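Local coordinates for acyl-[acyl-carrier-protein]--UDP-N-acetylglucosamine O-acyltransferase (Acinetobacter baumannii, PDB 4E6U) that probably catalyses transfer of an acyl chain from acyl carrier protein to UDP-N-acetylglucosamine, an early step in making the lipid A part of lipopolysaccharide, at residues Asp168-Ile179 with Val183-Ala194. Residues are numbered along the deposited sequence; the frame is centred on the assembly and turned at random. Where two conformers were deposited one is given.
Sequences DSYSMIGGASLI and VPAYVMASGNPA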
loop_
_atom_site.group_PDB
_atom_site.type_symbol
_atom_site.label_atom_id
_atom_site.label_comp_id
_atom_site.label_asym_id
_atom_site.label_seq_id
_atom_site.Cartn_x
_atom_site.Cartn_y
_atom_site.Cartn_z
ATOM N N ASP A 168 -11.868 -15.543 -11.359
ATOM C CA ASP A 168 -11.641 -16.672 -12.241
ATOM C C ASP A 168 -10.723 -16.380 -13.430
ATOM O O ASP A 168 -10.305 -15.235 -13.664
ATOM C CB ASP A 168 -12.985 -17.304 -12.647
ATOM C CG ASP A 168 -13.511 -18.259 -11.580
ATOM O OD1 ASP A 168 -12.764 -18.613 -10.645
ATOM O OD2 ASP A 168 -14.671 -18.701 -11.672
ATOM N N SER A 169 -10.386 -17.436 -14.164
ATOM C CA SER A 169 -9.315 -17.345 -15.148
ATOM C C SER A 169 -9.533 -16.318 -16.226
ATOM O O SER A 169 -10.675 -16.106 -16.656
ATOM C CB SER A 169 -9.042 -18.711 -15.758
ATOM O OG SER A 169 -8.622 -19.609 -14.753
ATOM N N TYR A 170 -8.446 -15.662 -16.647
ATOM C CA TYR A 170 -8.433 -14.689 -17.750
ATOM C C TYR A 170 -9.149 -13.377 -17.450
ATOM O O TYR A 170 -9.324 -12.542 -18.340
ATOM C CB TYR A 170 -8.982 -15.301 -19.062
ATOM C CG TYR A 170 -8.338 -16.609 -19.455
ATOM C CD1 TYR A 170 -9.027 -17.812 -19.305
ATOM C CD2 TYR A 170 -7.033 -16.650 -19.964
ATOM C CE1 TYR A 170 -8.444 -19.030 -19.666
ATOM C CE2 TYR A 170 -6.439 -17.854 -20.326
ATOM C CZ TYR A 170 -7.146 -19.036 -20.164
ATOM O OH TYR A 170 -6.545 -20.224 -20.528
ATOM N N SER A 171 -9.565 -13.195 -16.201
ATOM C CA SER A 171 -10.164 -11.934 -15.783
ATOM C C SER A 171 -9.085 -10.865 -15.574
ATOM O O SER A 171 -7.887 -11.183 -15.437
ATOM C CB SER A 171 -10.986 -12.123 -14.515
ATOM O OG SER A 171 -10.165 -12.553 -13.431
ATOM N N MET A 172 -9.517 -9.615 -15.568
ATOM C CA MET A 172 -8.620 -8.487 -15.315
ATOM C C MET A 172 -9.279 -7.538 -14.361
ATOM O O MET A 172 -10.422 -7.125 -14.564
ATOM C CB MET A 172 -8.282 -7.743 -16.597
ATOM C CG MET A 172 -7.541 -8.570 -17.639
ATOM S SD MET A 172 -7.014 -7.610 -19.082
ATOM C CE MET A 172 -5.932 -6.404 -18.311
ATOM N N ILE A 173 -8.561 -7.191 -13.303
ATOM C CA ILE A 173 -9.031 -6.235 -12.316
ATOM C C ILE A 173 -8.261 -4.941 -12.549
ATOM O O ILE A 173 -7.031 -4.935 -12.529
ATOM C CB ILE A 173 -8.825 -6.781 -10.865
ATOM C CG1 ILE A 173 -9.836 -7.903 -10.591
ATOM C CG2 ILE A 173 -8.964 -5.665 -9.817
ATOM C CD1 ILE A 173 -9.498 -8.785 -9.411
ATOM N N GLY A 174 -8.974 -3.844 -12.784
ATOM C CA GLY A 174 -8.316 -2.557 -13.024
ATOM C C GLY A 174 -7.574 -2.062 -11.799
ATOM O O GLY A 174 -7.889 -2.436 -10.667
ATOM N N GLY A 175 -6.588 -1.204 -12.028
ATOM C CA GLY A 175 -5.898 -0.561 -10.904
ATOM C C GLY A 175 -6.848 0.099 -9.916
ATOM O O GLY A 175 -7.913 0.618 -10.289
ATOM N N ALA A 176 -6.475 0.043 -8.646
ATOM C CA ALA A 176 -7.144 0.745 -7.559
ATOM C C ALA A 176 -8.601 0.335 -7.391
ATOM O O ALA A 176 -9.445 1.149 -7.007
ATOM C CB ALA A 176 -7.028 2.256 -7.740
ATOM N N SER A 177 -8.879 -0.938 -7.646
ATOM C CA SER A 177 -10.239 -1.454 -7.479
ATOM C C SER A 177 -10.467 -2.060 -6.113
ATOM O O SER A 177 -9.532 -2.552 -5.463
ATOM C CB SER A 177 -10.550 -2.508 -8.535
ATOM O OG SER A 177 -10.457 -1.992 -9.839
ATOM N N LEU A 178 -11.721 -2.044 -5.675
ATOM C CA LEU A 178 -12.145 -2.742 -4.471
ATOM C C LEU A 178 -13.111 -3.822 -4.916
ATOM O O LEU A 178 -14.215 -3.521 -5.352
ATOM C CB LEU A 178 -12.783 -1.790 -3.447
ATOM C CG LEU A 178 -13.355 -2.442 -2.181
ATOM C CD1 LEU A 178 -12.266 -3.140 -1.353
ATOM C CD2 LEU A 178 -14.086 -1.401 -1.338
ATOM N N ILE A 179 -12.679 -5.070 -4.853
ATOM C CA ILE A 179 -13.493 -6.186 -5.315
ATOM C C ILE A 179 -14.199 -6.838 -4.143
ATOM O O ILE A 179 -13.559 -7.381 -3.247
ATOM C CB ILE A 179 -12.631 -7.217 -6.083
ATOM C CG1 ILE A 179 -11.941 -6.559 -7.291
ATOM C CG2 ILE A 179 -13.482 -8.433 -6.491
ATOM C CD1 ILE A 179 -12.881 -5.966 -8.337
ATOM N N VAL A 183 -15.495 -12.304 -9.564
ATOM C CA VAL A 183 -15.240 -11.837 -10.915
ATOM C C VAL A 183 -15.158 -13.055 -11.812
ATOM O O VAL A 183 -14.217 -13.838 -11.723
ATOM C CB VAL A 183 -13.951 -10.988 -11.009
ATOM C CG1 VAL A 183 -13.706 -10.514 -12.448
ATOM C CG2 VAL A 183 -14.050 -9.790 -10.065
ATOM N N PRO A 184 -16.151 -13.232 -12.689
ATOM C CA PRO A 184 -16.162 -14.438 -13.508
ATOM C C PRO A 184 -15.041 -14.506 -14.538
ATOM O O PRO A 184 -14.382 -13.491 -14.839
ATOM C CB PRO A 184 -17.537 -14.366 -14.206
ATOM C CG PRO A 184 -18.353 -13.519 -13.330
ATOM C CD PRO A 184 -17.409 -12.469 -12.806
ATOM N N ALA A 185 -14.843 -15.705 -15.083
ATOM C CA ALA A 185 -13.847 -15.959 -16.116
ATOM C C ALA A 185 -13.978 -14.961 -17.245
ATOM O O ALA A 185 -15.101 -14.619 -17.649
ATOM C CB ALA A 185 -13.989 -17.394 -16.660
ATOM N N TYR A 186 -12.842 -14.470 -17.750
ATOM C CA TYR A 186 -12.776 -13.524 -18.880
ATOM C C TYR A 186 -13.258 -12.100 -18.603
ATOM O O TYR A 186 -13.179 -11.261 -19.489
ATOM C CB TYR A 186 -13.562 -14.014 -20.113
ATOM C CG TYR A 186 -13.435 -15.466 -20.437
ATOM C CD1 TYR A 186 -12.225 -16.004 -20.863
ATOM C CD2 TYR A 186 -14.548 -16.310 -20.344
ATOM C CE1 TYR A 186 -12.110 -17.355 -21.175
ATOM C CE2 TYR A 186 -14.450 -17.652 -20.653
ATOM C CZ TYR A 186 -13.234 -18.173 -21.070
ATOM O OH TYR A 186 -13.156 -19.510 -21.381
ATOM N N VAL A 187 -13.753 -11.813 -17.402
ATOM C CA VAL A 187 -14.404 -10.526 -17.160
ATOM C C VAL A 187 -13.412 -9.420 -16.790
ATOM O O VAL A 187 -12.439 -9.668 -16.065
ATOM C CB VAL A 187 -15.545 -10.660 -16.109
ATOM C CG1 VAL A 187 -16.068 -9.312 -15.670
ATOM C CG2 VAL A 187 -16.710 -11.512 -16.695
ATOM N N MET A 188 -13.642 -8.223 -17.321
ATOM C CA MET A 188 -12.918 -7.023 -16.916
ATOM C C MET A 188 -13.745 -6.331 -15.862
ATOM O O MET A 188 -14.906 -5.999 -16.118
ATOM C CB MET A 188 -12.728 -6.087 -18.102
ATOM C CG MET A 188 -12.312 -6.787 -19.352
ATOM S SD MET A 188 -11.234 -5.872 -20.476
ATOM C CE MET A 188 -9.927 -5.308 -19.379
ATOM N N ALA A 189 -13.187 -6.140 -14.668
ATOM C CA ALA A 189 -13.879 -5.466 -13.584
ATOM C C ALA A 189 -12.970 -4.393 -13.029
ATOM O O ALA A 189 -11.758 -4.597 -12.924
ATOM C CB ALA A 189 -14.268 -6.438 -12.490
ATOM N N SER A 190 -13.539 -3.242 -12.709
ATOM C CA SER A 190 -12.758 -2.179 -12.099
ATOM C C SER A 190 -13.630 -1.238 -11.301
ATOM O O SER A 190 -14.850 -1.177 -11.498
ATOM C CB SER A 190 -11.979 -1.401 -13.165
ATOM O OG SER A 190 -12.865 -0.754 -14.053
ATOM N N GLY A 191 -12.983 -0.494 -10.414
ATOM C CA GLY A 191 -13.628 0.581 -9.674
ATOM C C GLY A 191 -13.718 0.382 -8.173
ATOM O O GLY A 191 -13.456 -0.715 -7.634
ATOM N N ASN A 192 -14.119 1.474 -7.518
ATOM C CA ASN A 192 -14.432 1.533 -6.093
ATOM C C ASN A 192 -15.572 2.556 -5.935
ATOM O O ASN A 192 -15.318 3.765 -5.767
ATOM C CB ASN A 192 -13.187 1.958 -5.305
ATOM C CG ASN A 192 -13.447 2.135 -3.813
ATOM O OD1 ASN A 192 -14.318 1.492 -3.228
ATOM N ND2 ASN A 192 -12.667 3.016 -3.192
ATOM N N PRO A 193 -16.836 2.089 -6.026
ATOM C CA PRO A 193 -17.333 0.702 -6.210
ATOM C C PRO A 193 -16.992 0.027 -7.563
ATOM O O PRO A 193 -16.860 0.720 -8.579
ATOM C CB PRO A 193 -18.852 0.858 -6.052
ATOM C CG PRO A 193 -19.129 2.277 -6.438
ATOM C CD PRO A 193 -17.945 3.064 -5.957
ATOM N N ALA A 194 -16.888 -1.308 -7.556
ATOM C CA ALA A 194 -16.287 -2.116 -8.662
ATOM C C ALA A 194 -17.222 -2.927 -9.569
ATOM O O ALA A 194 -17.693 -4.020 -9.179
ATOM C CB ALA A 194 -15.262 -3.040 -8.115
HETATM O O HOH W 1 -16.781 -2.078 -4.896
#
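M172 and I173 pair in parallel with M188 and A189, joining the last coils of a left-handed beta-helix, the fold of hexapeptide-repeat acyltransferases. M172 N donates to V187 O, A189 N meets M172 O almost straight (2.9 Å), and G174 N reaches A189 O. Backbone hydrogen bonds continue at both corners: D168 N binds V183 O and Y186 N binds S169 O where the type II turns D168-S171 and P184-V187 stack, while L178 N binds G191 O at the other. Corner S177 bridges the layers: beside its own backbone N (chi1 -60°), OG donates to G174 O (2.7 Å) and accepts from G191 N (3.0 Å). Glycine suits G191, since a side chain there would jam against the preceding carbonyl O and P193 O.

Like residues stack coil on coil. The Y170 and Y186 rings are nearly parallel (9°) but slid apart; the Y186 hydroxyl bonds to E248 O. The flexible M172 and M188 chains lie side by side, SD touching CE. Inside the coil, beta-branched I179 crosses V183 at about a right angle, CG2 to CG2 3.9 Å, and its CD1 meets the small A194 methyl. A water donates to L178 O and accepts from A194 N, joining their backbones.

Backbone bonds thus fix the register, a buried serine hydroxyl serves one carbonyl and one N-H, and apolar contacts tie the final coil to its neighbour as the chain leaves for the C-terminal helices.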